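Local structure of Plm1 (Streptomyces sp. HK803, 4HXY) at residues A[278-283]-A[333-338]; A[325-330]-A[419-424]; A[322-325]-A[331-334]; A[113-118]-A[169-174]; A[29-34]-A[71-76]. The protein is a ketoreductase domain of a modular polyketide synthase that binds NADPH and probably reduces the keto group of a growing chain in phoslactomycin biosynthesis. One frame throughout, in Å; residues are numbered along the deposited sequence.

Contacts 1 and 3 lie side by side near the cofactor, partly buried, and share the start of helix 333-351. Contact 1 pairs ring packing with water bridges and a bond to NADPH. Contact 3 is one side-chain hydrogen bond. Contact 2 shares the short helix 324-327 with contact 3, but it is buried and aromatic and reaches the C-terminal helix 414-421. Contact 4 is also buried, yet it is charged: its two stacked arginines reach carbonyls of contact 2. Contact 5 is buried too, although it lies farthest from the centre of the chain. Leucine and alanine meet there between a strand and a helix, and that helix also packs on the helix of contact 4.

Contact 1: residues A[278-283]-A[333-338]; sequences GVVRDV and AGYAAG. With NDP (NADPH dihydro-nicotinamide-adenine-dinucleotide phosphate), chain C.
Val280 covers one face of the Tyr335 ring. Its CG2 lies 3.7 Å from the ring centroid and only 12° off the ring normal, a CH-pi contact. The valine's first torsion (chi1 65°) sets CG2 opposite the backbone N and over the ring. CG1 takes the place between N and the carbonyl carbon. The carbonyl of Val279 adds a second touch, with its O 3.5 Å from Tyr335 CD1, oblique to the ring. Tyr335 CG is trans to its own N (chi1 -173°), which sends the phenol from the helix toward the cofactor. There Tyr335 OH is hydrogen-bonded to the ribose hydroxyl O2D of NADPH at 2.8 Å. Gly278 N makes a weak bond to O4B on the adenosine side of the same molecule. Further along, waters stand between the loop and the first turn of helix 333-351. One water links Val283 O (2.7 Å) with Ala333 N (3.0 Å), and another probably bridges Val283 O and Gly334 N. Asn339 follows Tyr335 by four residues, and Lys300, whose NZ is also hydrogen-bonded to NADPH, touches the tyrosine. This grouping is consistent with the active site of the short-chain dehydrogenase/reductase fold, at the nicotinamide ribose of NADPH.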
# COMPACT_ATOMS: atom_id res chain seq x y z
N GLY A 278 -4.23 2.97 -12.01
CA GLY A 278 -5.00 2.61 -10.84
C GLY A 278 -6.41 3.16 -10.90
O GLY A 278 -6.73 4.00 -11.75
N VAL A 279 -7.24 2.64 -10.01
CA VAL A 279 -8.61 3.10 -9.86
C VAL A 279 -8.90 3.24 -8.38
O VAL A 279 -8.22 2.63 -7.55
CB VAL A 279 -9.66 2.14 -10.47
CG1 VAL A 279 -9.37 1.96 -11.99
CG2 VAL A 279 -9.67 0.80 -9.77
N VAL A 280 -9.89 4.05 -8.06
CA VAL A 280 -10.32 4.15 -6.65
C VAL A 280 -11.83 4.11 -6.57
O VAL A 280 -12.52 4.77 -7.36
CB VAL A 280 -9.79 5.41 -5.91
CG1 VAL A 280 -10.34 6.69 -6.50
CG2 VAL A 280 -10.11 5.33 -4.42
N ARG A 281 -12.34 3.29 -5.65
CA ARG A 281 -13.77 3.18 -5.42
C ARG A 281 -14.04 3.31 -3.92
O ARG A 281 -13.16 3.09 -3.10
CB ARG A 281 -14.30 1.84 -5.93
CG ARG A 281 -14.14 1.65 -7.45
CD ARG A 281 -15.01 2.61 -8.24
NE ARG A 281 -14.86 2.40 -9.68
CZ ARG A 281 -14.18 3.19 -10.51
NH1 ARG A 281 -13.57 4.30 -10.09
NH2 ARG A 281 -14.11 2.86 -11.80
N ASP A 282 -15.27 3.69 -3.60
CA ASP A 282 -15.74 3.86 -2.22
C ASP A 282 -16.77 2.76 -1.95
O ASP A 282 -17.94 2.90 -2.27
CB ASP A 282 -16.36 5.24 -2.07
CG ASP A 282 -16.93 5.51 -0.68
OD1 ASP A 282 -16.68 4.72 0.25
OD2 ASP A 282 -17.65 6.53 -0.53
N VAL A 283 -16.30 1.64 -1.41
CA VAL A 283 -17.12 0.46 -1.14
C VAL A 283 -16.68 -0.15 0.19
O VAL A 283 -15.52 -0.54 0.34
CB VAL A 283 -16.97 -0.60 -2.26
CG1 VAL A 283 -17.99 -1.72 -2.10
CG2 VAL A 283 -17.09 0.07 -3.64
N ALA A 333 -10.95 -0.39 1.27
CA ALA A 333 -10.30 -1.70 1.46
C ALA A 333 -9.41 -2.15 0.29
O ALA A 333 -8.24 -2.48 0.50
CB ALA A 333 -11.35 -2.78 1.77
N GLY A 334 -9.95 -2.15 -0.93
CA GLY A 334 -9.20 -2.58 -2.10
C GLY A 334 -8.12 -1.60 -2.51
O GLY A 334 -7.03 -1.99 -2.94
N TYR A 335 -8.43 -0.31 -2.38
CA TYR A 335 -7.47 0.74 -2.72
C TYR A 335 -6.29 0.66 -1.75
O TYR A 335 -5.12 0.64 -2.13
CB TYR A 335 -8.15 2.08 -2.64
CG TYR A 335 -7.33 3.25 -3.12
CD1 TYR A 335 -6.81 3.28 -4.40
CD2 TYR A 335 -7.11 4.34 -2.30
CE1 TYR A 335 -6.08 4.36 -4.86
CE2 TYR A 335 -6.38 5.41 -2.72
CZ TYR A 335 -5.88 5.43 -4.02
OH TYR A 335 -5.16 6.52 -4.43
N ALA A 336 -6.61 0.57 -0.47
CA ALA A 336 -5.59 0.46 0.58
C ALA A 336 -4.73 -0.79 0.39
O ALA A 336 -3.52 -0.75 0.52
CB ALA A 336 -6.26 0.45 1.99
N ALA A 337 -5.38 -1.91 0.09
CA ALA A 337 -4.65 -3.16 -0.08
C ALA A 337 -3.64 -3.03 -1.23
O ALA A 337 -2.48 -3.40 -1.10
CB ALA A 337 -5.62 -4.30 -0.35
N GLY A 338 -4.09 -2.48 -2.34
CA GLY A 338 -3.24 -2.36 -3.51
C GLY A 338 -2.05 -1.47 -3.25
O GLY A 338 -0.94 -1.74 -3.70
PA NDP C . -6.60 9.13 -12.79
O1A NDP C . -6.68 10.49 -13.41
O2A NDP C . -7.84 8.30 -12.74
O5B NDP C . -5.46 8.29 -13.53
C5B NDP C . -5.46 6.88 -13.46
C4B NDP C . -4.95 6.34 -14.76
O4B NDP C . -4.87 4.93 -14.71
C3B NDP C . -5.85 6.66 -15.93
O3B NDP C . -5.02 7.20 -16.98
C2B NDP C . -6.45 5.33 -16.34
O2B NDP C . -6.68 5.46 -17.73
C1B NDP C . -5.31 4.39 -15.94
N9A NDP C . -5.66 2.98 -15.80
C8A NDP C . -6.60 2.41 -14.98
N7A NDP C . -6.60 1.07 -15.19
C5A NDP C . -5.65 0.78 -16.13
C6A NDP C . -5.21 -0.39 -16.71
N6A NDP C . -5.69 -1.60 -16.43
N1A NDP C . -4.21 -0.31 -17.67
C2A NDP C . -3.64 0.91 -18.00
N3A NDP C . -4.07 2.08 -17.44
C4A NDP C . -5.06 1.99 -16.51
O3 NDP C . -6.05 9.22 -11.28
PN NDP C . -4.87 10.11 -10.71
O1N NDP C . -5.46 10.92 -9.61
O2N NDP C . -4.08 10.80 -11.75
O5D NDP C . -3.98 9.06 -9.91
C5D NDP C . -3.00 8.29 -10.55
C4D NDP C . -2.31 7.43 -9.51
O4D NDP C . -1.93 8.21 -8.39
C3D NDP C . -3.21 6.34 -8.98
O3D NDP C . -2.52 5.13 -8.96
C2D NDP C . -3.54 6.77 -7.56
O2D NDP C . -3.80 5.68 -6.70
C1D NDP C . -2.32 7.59 -7.19
N1N NDP C . -2.64 8.62 -6.19
C2N NDP C . -3.38 9.72 -6.53
C3N NDP C . -3.83 10.63 -5.58
C7N NDP C . -4.56 11.86 -5.96
O7N NDP C . -4.76 12.78 -4.96
N7N NDP C . -5.08 12.10 -7.16
C4N NDP C . -3.21 10.58 -4.21
C5N NDP C . -2.41 9.35 -3.94
C6N NDP C . -2.13 8.44 -4.94
P2B NDP C . -7.60 4.45 -18.56
O1X NDP C . -7.69 5.07 -19.94
O2X NDP C . -8.98 4.31 -17.91
O3X NDP C . -6.99 3.10 -18.59
O HOH W 1 -11.76 0.51 -2.20
O HOH W 2 -13.68 -0.70 2.36
O HOH W 3 -13.07 -1.83 -1.29

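Contact 2: residues A[325-330]-A[419-424]; sequences GIWGAA and PAFTAS
Phe421 reaches helix 324-327 with the far edge of its ring. Its CZ lies 3.4 Å from Trp327 O, and its CE1 lies 3.7 Å from Gly328 O. Both oxygens sit at the ring edge, in its plane. The two aromatic side chains also meet directly, Trp327 CD1 being 3.8 Å from Phe421 CE1. The phenyl ring and the five-membered ring of the indole are 5.4 Å apart between centroids, with planes at 78°.

The torsions explain how the groups arrive. Phe421 CG stands trans to the backbone N (chi1 -176°), and the ring points from the end of helix 414-421 to the carbonyls. Trp327 CG sits between its N and carbonyl carbon (chi1 56°), which keeps the indole beside its own peptide. Gly328 has positive phi, ending the short helix. Its carbonyl, like that of Trp327, meets the phenyl edge.

A second shell holds both rings. Phe430 packs edge-to-face with Trp327 and with Phe421, and Phe417 packs edge-to-face with Trp327. Leu173 of strand 167-175 also touches the indole. With an alanine at the Phe421 position, a gap would probably open beside the indole and the two carbonyls would lose their aromatic edge.

No hydrogen bond crosses this contact. It rests on apolar packing; the slightly positive C-H edge of the phenyl ring is probably also drawn weakly to the two carbonyl oxygens.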
# COMPACT_ATOMS: atom_id res chain seq x y z
N GLY A 325 -2.86 3.23 1.88
CA GLY A 325 -2.17 1.99 2.20
C GLY A 325 -1.26 2.12 3.41
O GLY A 325 -0.61 1.13 3.80
N ILE A 326 -1.15 3.33 3.97
CA ILE A 326 -0.29 3.57 5.11
C ILE A 326 -1.12 3.50 6.40
O ILE A 326 -0.74 2.82 7.37
CB ILE A 326 0.41 4.95 5.02
CG1 ILE A 326 1.30 5.04 3.78
CG2 ILE A 326 1.23 5.22 6.32
CD1 ILE A 326 2.47 4.05 3.80
N TRP A 327 -2.22 4.25 6.42
CA TRP A 327 -3.09 4.27 7.59
C TRP A 327 -4.54 3.89 7.40
O TRP A 327 -5.22 3.62 8.40
CB TRP A 327 -2.96 5.60 8.31
CG TRP A 327 -3.24 6.86 7.54
CD1 TRP A 327 -4.43 7.28 7.04
CD2 TRP A 327 -2.30 7.91 7.29
NE1 TRP A 327 -4.28 8.51 6.44
CE2 TRP A 327 -2.98 8.93 6.60
CE3 TRP A 327 -0.93 8.08 7.56
CZ2 TRP A 327 -2.36 10.11 6.21
CZ3 TRP A 327 -0.32 9.25 7.17
CH2 TRP A 327 -1.03 10.25 6.49
N GLY A 328 -5.01 3.86 6.15
CA GLY A 328 -6.37 3.42 5.84
C GLY A 328 -7.39 4.54 5.80
O GLY A 328 -7.20 5.61 6.39
N ALA A 329 -8.52 4.26 5.14
CA ALA A 329 -9.68 5.14 5.13
C ALA A 329 -10.90 4.25 4.92
O ALA A 329 -10.84 3.27 4.21
CB ALA A 329 -9.60 6.22 4.01
N ALA A 330 -12.00 4.57 5.59
CA ALA A 330 -13.25 3.84 5.35
C ALA A 330 -13.62 3.86 3.87
O ALA A 330 -13.46 4.88 3.18
CB ALA A 330 -14.40 4.46 6.20
N PRO A 419 -8.38 13.90 15.51
CA PRO A 419 -9.73 13.65 16.06
C PRO A 419 -10.68 13.02 15.05
O PRO A 419 -11.56 12.21 15.44
CB PRO A 419 -10.21 15.04 16.50
CG PRO A 419 -8.96 15.89 16.59
CD PRO A 419 -7.99 15.32 15.59
N ALA A 420 -10.52 13.33 13.76
CA ALA A 420 -11.36 12.70 12.75
C ALA A 420 -10.99 11.23 12.58
O ALA A 420 -11.86 10.35 12.57
CB ALA A 420 -11.30 13.47 11.41
N PHE A 421 -9.69 10.95 12.48
CA PHE A 421 -9.21 9.58 12.22
C PHE A 421 -9.52 8.62 13.36
O PHE A 421 -9.82 7.44 13.12
CB PHE A 421 -7.69 9.60 11.94
CG PHE A 421 -7.15 8.25 11.58
CD1 PHE A 421 -7.25 7.81 10.27
CD2 PHE A 421 -6.61 7.42 12.53
CE1 PHE A 421 -6.78 6.54 9.91
CE2 PHE A 421 -6.14 6.13 12.15
CZ PHE A 421 -6.22 5.73 10.84
N THR A 422 -9.48 9.15 14.59
CA THR A 422 -9.66 8.36 15.79
C THR A 422 -11.04 8.50 16.42
O THR A 422 -11.25 8.03 17.54
CB THR A 422 -8.59 8.70 16.86
OG1 THR A 422 -8.76 10.05 17.32
CG2 THR A 422 -7.18 8.50 16.27
N ALA A 423 -11.99 9.10 15.71
CA ALA A 423 -13.32 9.35 16.32
C ALA A 423 -14.00 8.08 16.81
O ALA A 423 -14.59 8.07 17.89
CB ALA A 423 -14.24 10.06 15.35
N SER A 424 -13.92 7.02 16.01
CA SER A 424 -14.59 5.78 16.33
C SER A 424 -13.66 4.72 16.91
O SER A 424 -14.13 3.70 17.39
CB SER A 424 -15.29 5.22 15.09
OG SER A 424 -16.24 6.11 14.54

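Contact 3: residues A[322-325]-A[331-334]; sequences SISG and GQAG
Ser324 and Gln332 face each other across the turn between helix 324-327 and helix 333-351, and one hydrogen bond joins them. Ser324 OG donates to Gln332 OE1 at 2.8 Å. The hydroxyl approaches at a C=O...donor angle of 134° and is tilted 33° from the carbonyl plane. The amide oxygen also lies 3.2 Å from Ser324 CB, while the hydroxyl comes 3.6 Å from Gln332 CB. The serine therefore touches both the base and the end of the glutamine.

Each side chain is turned to meet the other. Ser324 OG is trans to its backbone N (chi1 -175°) and leaves the short helix toward the loop. Gln332 CG lies beside its own N, and the chain runs extended beyond it, bringing OE1 to the serine hydroxyl. Gln332 holds the N-cap position of helix 333-351, yet its side-chain oxygen goes to Ser324.

The serine's backbone is fixed as well. Ser324 N gives a nearly straight bond of 2.9 Å to Ser322 OG, which caps the start of the short helix. Gly325 N bonds to Ser322 O. Ser322 also touches NADPH, and Ser324 packs on Tyr335.

Were Gln332 replaced by a leucine, the Ser324 hydroxyl would be likely to lose its acceptor and be free to turn.

The contact is polar and directional but small. The buried Ser324 hydroxyl gives its proton to one amide oxygen, which ties the two helix starts together close to the cofactor.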
# COMPACT_ATOMS: atom_id res chain seq x y z
N SER A 322 -0.29 5.56 -1.95
CA SER A 322 -1.24 6.46 -1.28
C SER A 322 -1.15 6.29 0.22
O SER A 322 -0.87 5.18 0.70
CB SER A 322 -2.67 6.13 -1.69
OG SER A 322 -3.60 6.91 -0.93
N ILE A 323 -1.44 7.38 0.95
CA ILE A 323 -1.70 7.32 2.41
C ILE A 323 -2.74 6.25 2.77
O ILE A 323 -2.74 5.71 3.87
CB ILE A 323 -2.11 8.69 2.97
CG1 ILE A 323 -3.27 9.29 2.16
CG2 ILE A 323 -0.87 9.60 2.98
CD1 ILE A 323 -3.93 10.51 2.81
N SER A 324 -3.62 5.91 1.84
CA SER A 324 -4.63 4.87 2.09
C SER A 324 -3.99 3.56 2.51
O SER A 324 -4.48 2.85 3.39
CB SER A 324 -5.51 4.66 0.87
OG SER A 324 -6.55 3.75 1.17
N GLY A 325 -2.86 3.23 1.88
CA GLY A 325 -2.17 1.99 2.20
C GLY A 325 -1.26 2.12 3.41
O GLY A 325 -0.61 1.13 3.80
N GLY A 331 -14.13 2.73 3.39
CA GLY A 331 -14.53 2.61 1.99
C GLY A 331 -13.42 2.27 1.03
O GLY A 331 -13.68 2.03 -0.15
N GLN A 332 -12.19 2.20 1.54
CA GLN A 332 -11.01 2.01 0.68
C GLN A 332 -10.26 0.66 0.84
O GLN A 332 -9.07 0.56 0.51
CB GLN A 332 -10.06 3.18 0.91
CG GLN A 332 -10.69 4.49 0.52
CD GLN A 332 -9.70 5.57 0.21
OE1 GLN A 332 -8.60 5.62 0.75
NE2 GLN A 332 -10.09 6.45 -0.71
N ALA A 333 -10.95 -0.39 1.27
CA ALA A 333 -10.30 -1.70 1.46
C ALA A 333 -9.41 -2.15 0.29
O ALA A 333 -8.24 -2.48 0.50
CB ALA A 333 -11.35 -2.78 1.77
N GLY A 334 -9.95 -2.15 -0.93
CA GLY A 334 -9.20 -2.58 -2.10
C GLY A 334 -8.12 -1.60 -2.51
O GLY A 334 -7.03 -1.99 -2.94

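Contact 4: residues A[113-118]-A[169-174]; sequences LGRVAG and WARRLV
Arg115 and Arg171 stack their guanidinium groups face to face. The group centres are 3.9 Å apart and the planes differ by 26°. Arg115 NH1 sits over the centre of the Arg171 guanidinium, 3.3 Å from its CZ. The stack is offset, for Arg171 NH2 falls toward the rim of the Arg115 group. The side chains themselves cross at about a right angle. Arg171 runs extended from CG to NE, while Arg115 bends at its third torsion (chi3 -80°) to lay its end flat on the other.

The charges are alike. Arg115 NH1 and Arg171 NH1 come within 3.3 Å of each other, and both are donors, so no hydrogen bond joins them. The closeness is probably paid for by acceptors around the pair. Arg171 NE forms a salt bridge with Glu10, and Arg171 NH1 bonds to Ile326 O and Gln160 OE1. Arg115 NH2 makes a weak bond to Gly325 O, and its NH1 a weak one to Gln160 OE1.

A local bond lies on the strand. Arg172 NH1 donates to Arg171 O at 3.0 Å, from above the carbonyl plane.

The stacked pair joins helix 105-120 and strand 167-175 to carbonyls of helix 324-327. It lies at a joint between the N-terminal, structural subdomain and the NADPH-binding catalytic subdomain, consistent with the two-part fold of modular ketoreductases.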
# COMPACT_ATOMS: atom_id res chain seq x y z
N LEU A 113 -5.73 -3.87 3.85
CA LEU A 113 -7.13 -4.12 4.07
C LEU A 113 -7.50 -4.15 5.55
O LEU A 113 -8.53 -3.60 5.95
CB LEU A 113 -7.54 -5.43 3.40
CG LEU A 113 -9.05 -5.65 3.37
CD1 LEU A 113 -9.45 -6.22 1.99
CD2 LEU A 113 -9.48 -6.53 4.52
N GLY A 114 -6.66 -4.77 6.36
CA GLY A 114 -6.90 -4.91 7.79
C GLY A 114 -7.02 -3.59 8.51
O GLY A 114 -7.87 -3.41 9.37
N ARG A 115 -6.18 -2.62 8.15
CA ARG A 115 -6.33 -1.27 8.69
C ARG A 115 -7.70 -0.65 8.39
O ARG A 115 -8.29 0.01 9.25
CB ARG A 115 -5.21 -0.35 8.19
CG ARG A 115 -3.85 -0.63 8.85
CD ARG A 115 -2.76 0.36 8.42
NE ARG A 115 -2.20 0.02 7.10
CZ ARG A 115 -1.14 -0.75 6.90
NH1 ARG A 115 -0.46 -1.27 7.92
NH2 ARG A 115 -0.74 -1.00 5.67
N VAL A 116 -8.21 -0.87 7.19
CA VAL A 116 -9.55 -0.42 6.83
C VAL A 116 -10.62 -1.17 7.68
O VAL A 116 -11.58 -0.55 8.12
CB VAL A 116 -9.79 -0.57 5.34
CG1 VAL A 116 -11.21 -0.17 4.99
CG2 VAL A 116 -8.78 0.29 4.56
N ALA A 117 -10.42 -2.46 7.92
CA ALA A 117 -11.31 -3.22 8.80
C ALA A 117 -11.39 -2.58 10.20
O ALA A 117 -12.48 -2.48 10.78
CB ALA A 117 -10.88 -4.68 8.87
N GLY A 118 -10.25 -2.13 10.72
CA GLY A 118 -10.21 -1.44 12.01
C GLY A 118 -11.07 -0.19 12.02
O GLY A 118 -11.71 0.14 13.04
N TRP A 169 6.96 -5.91 18.45
CA TRP A 169 7.22 -4.59 17.90
C TRP A 169 5.88 -4.00 17.45
O TRP A 169 5.05 -4.73 16.92
CB TRP A 169 8.15 -4.65 16.70
CG TRP A 169 9.55 -5.08 17.02
CD1 TRP A 169 9.97 -6.34 17.31
CD2 TRP A 169 10.71 -4.24 17.07
NE1 TRP A 169 11.33 -6.34 17.56
CE2 TRP A 169 11.80 -5.07 17.40
CE3 TRP A 169 10.92 -2.88 16.87
CZ2 TRP A 169 13.10 -4.56 17.55
CZ3 TRP A 169 12.20 -2.38 16.98
CH2 TRP A 169 13.28 -3.22 17.34
N ALA A 170 5.70 -2.71 17.67
CA ALA A 170 4.45 -2.01 17.32
C ALA A 170 4.69 -0.95 16.27
O ALA A 170 5.67 -0.18 16.36
CB ALA A 170 3.80 -1.39 18.57
N ARG A 171 3.78 -0.89 15.31
CA ARG A 171 3.90 0.01 14.14
C ARG A 171 3.58 1.45 14.50
O ARG A 171 2.62 1.71 15.24
CB ARG A 171 2.97 -0.45 13.03
CG ARG A 171 3.23 0.18 11.69
CD ARG A 171 2.47 -0.52 10.60
NE ARG A 171 2.58 0.18 9.32
CZ ARG A 171 1.71 1.06 8.84
NH1 ARG A 171 0.62 1.39 9.53
NH2 ARG A 171 1.96 1.63 7.67
N ARG A 172 4.38 2.37 13.97
CA ARG A 172 4.20 3.80 14.17
C ARG A 172 4.41 4.56 12.88
O ARG A 172 5.12 4.07 11.97
CB ARG A 172 5.22 4.30 15.17
CG ARG A 172 5.16 3.64 16.53
CD ARG A 172 3.94 4.07 17.28
NE ARG A 172 3.93 3.49 18.64
CZ ARG A 172 3.16 2.49 19.06
NH1 ARG A 172 2.30 1.89 18.24
NH2 ARG A 172 3.23 2.09 20.34
N LEU A 173 3.80 5.73 12.78
CA LEU A 173 4.01 6.65 11.66
C LEU A 173 4.65 7.89 12.24
O LEU A 173 4.10 8.47 13.18
CB LEU A 173 2.68 6.98 10.96
CG LEU A 173 2.59 7.78 9.66
CD1 LEU A 173 2.67 9.28 9.95
CD2 LEU A 173 3.65 7.31 8.61
N VAL A 174 5.83 8.23 11.75
CA VAL A 174 6.59 9.38 12.27
C VAL A 174 7.10 10.28 11.14
O VAL A 174 7.19 9.87 9.98
CB VAL A 174 7.79 8.93 13.10
CG1 VAL A 174 7.30 8.23 14.39
CG2 VAL A 174 8.74 8.05 12.28

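Contact 5: residues A[29-34]-A[71-76]; sequences LLLGEV and LAALHE
Leu31 presses its CD1 methyl against Ala73, and this is the tight part of the contact. CD1 lies 3.9 Å from Ala73 CB and equally far from Ala73 O. The leucine's own CB is 4.1 Å from the same alanine methyl. The backbones come close here, with Leu31 CA and Ala73 CA 6.1 Å apart, since alanine is small. Leu31 CG sits beside the backbone N (chi1 -57°), and CD1 continues the chain in an extended shape (chi2 173°) toward the helix.

The other side is looser. Leu31 CD1 approaches Glu76 only at CB, 4.3 Å away. The carboxylate of Glu76 turns to another partner, with OE1 in a salt bridge to Arg53. The strand ends at exposed Gly32, which has positive phi, and loop follows from Glu33. No hydrogen bond crosses between the segments.

Strand 28-32 pairs in parallel with strand 59-63, whose Val60 touches Leu31 and whose Val62 touches Ala73, while Val77, at the end of helix 67-77, also packs on Leu31. Leu74 of the same helix points away from the strand and meets Leu113 and Ala117. Helix 67-77 thus lies between strand 28-32 and helix 105-120.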
# COMPACT_ATOMS: atom_id res chain seq x y z
N LEU A 29 -12.50 -19.25 17.14
CA LEU A 29 -12.83 -19.60 15.78
C LEU A 29 -11.60 -19.34 14.91
O LEU A 29 -11.04 -18.27 14.94
CB LEU A 29 -14.00 -18.75 15.29
CG LEU A 29 -14.31 -18.82 13.79
CD1 LEU A 29 -14.83 -20.19 13.42
CD2 LEU A 29 -15.30 -17.76 13.45
N LEU A 30 -11.17 -20.34 14.16
CA LEU A 30 -9.98 -20.21 13.35
C LEU A 30 -10.41 -20.21 11.90
O LEU A 30 -11.09 -21.11 11.46
CB LEU A 30 -9.02 -21.37 13.63
CG LEU A 30 -8.05 -21.23 14.80
CD1 LEU A 30 -8.54 -20.38 15.93
CD2 LEU A 30 -7.52 -22.55 15.26
N LEU A 31 -10.00 -19.17 11.17
CA LEU A 31 -10.37 -19.00 9.78
C LEU A 31 -9.16 -18.84 8.87
O LEU A 31 -8.09 -18.52 9.33
CB LEU A 31 -11.28 -17.78 9.59
CG LEU A 31 -12.55 -17.81 10.42
CD1 LEU A 31 -13.28 -16.51 10.31
CD2 LEU A 31 -13.42 -18.95 9.95
N GLY A 32 -9.36 -19.10 7.59
CA GLY A 32 -8.28 -19.00 6.61
C GLY A 32 -7.36 -20.18 6.80
O GLY A 32 -7.82 -21.32 6.92
N GLU A 33 -6.06 -19.92 6.85
CA GLU A 33 -5.09 -20.97 7.04
C GLU A 33 -4.31 -20.69 8.31
O GLU A 33 -3.36 -19.92 8.33
CB GLU A 33 -4.13 -21.04 5.87
CG GLU A 33 -3.22 -22.26 5.91
CD GLU A 33 -2.56 -22.54 4.57
OE1 GLU A 33 -2.89 -21.86 3.56
OE2 GLU A 33 -1.70 -23.45 4.53
N VAL A 34 -4.71 -21.35 9.38
CA VAL A 34 -3.99 -21.24 10.64
C VAL A 34 -3.12 -22.48 10.77
O VAL A 34 -3.63 -23.60 10.76
CB VAL A 34 -4.97 -21.12 11.84
CG1 VAL A 34 -4.21 -21.01 13.13
CG2 VAL A 34 -5.87 -19.90 11.64
N LEU A 71 -10.61 -10.83 3.54
CA LEU A 71 -11.94 -10.41 3.08
C LEU A 71 -12.93 -11.56 3.30
O LEU A 71 -14.01 -11.35 3.85
CB LEU A 71 -11.93 -10.03 1.60
CG LEU A 71 -13.27 -9.49 1.07
CD1 LEU A 71 -13.57 -8.10 1.60
CD2 LEU A 71 -13.32 -9.44 -0.46
N ALA A 72 -12.55 -12.76 2.89
CA ALA A 72 -13.41 -13.92 3.07
C ALA A 72 -13.74 -14.20 4.54
O ALA A 72 -14.88 -14.52 4.86
CB ALA A 72 -12.79 -15.16 2.43
N ALA A 73 -12.74 -14.09 5.42
CA ALA A 73 -12.96 -14.30 6.85
C ALA A 73 -13.91 -13.27 7.42
O ALA A 73 -14.78 -13.59 8.23
CB ALA A 73 -11.63 -14.26 7.60
N LEU A 74 -13.78 -12.01 7.01
CA LEU A 74 -14.65 -10.97 7.52
C LEU A 74 -16.08 -11.20 7.05
O LEU A 74 -17.02 -10.91 7.77
CB LEU A 74 -14.14 -9.57 7.10
CG LEU A 74 -12.86 -9.17 7.83
CD1 LEU A 74 -12.19 -7.95 7.18
CD2 LEU A 74 -13.11 -8.93 9.36
N HIS A 75 -16.26 -11.72 5.84
CA HIS A 75 -17.60 -12.07 5.37
C HIS A 75 -18.20 -13.23 6.17
O HIS A 75 -19.42 -13.29 6.36
CB HIS A 75 -17.60 -12.43 3.88
CG HIS A 75 -17.32 -11.27 2.98
ND1 HIS A 75 -17.54 -9.96 3.35
CD2 HIS A 75 -16.82 -11.22 1.73
CE1 HIS A 75 -17.18 -9.16 2.36
NE2 HIS A 75 -16.75 -9.90 1.36
N GLU A 76 -17.35 -14.15 6.62
CA GLU A 76 -17.83 -15.28 7.42
C GLU A 76 -18.39 -14.84 8.76
O GLU A 76 -19.35 -15.42 9.24
CB GLU A 76 -16.74 -16.29 7.71
CG GLU A 76 -16.34 -17.13 6.56
CD GLU A 76 -17.37 -18.17 6.15
OE1 GLU A 76 -18.28 -18.52 6.91
OE2 GLU A 76 -17.25 -18.63 5.01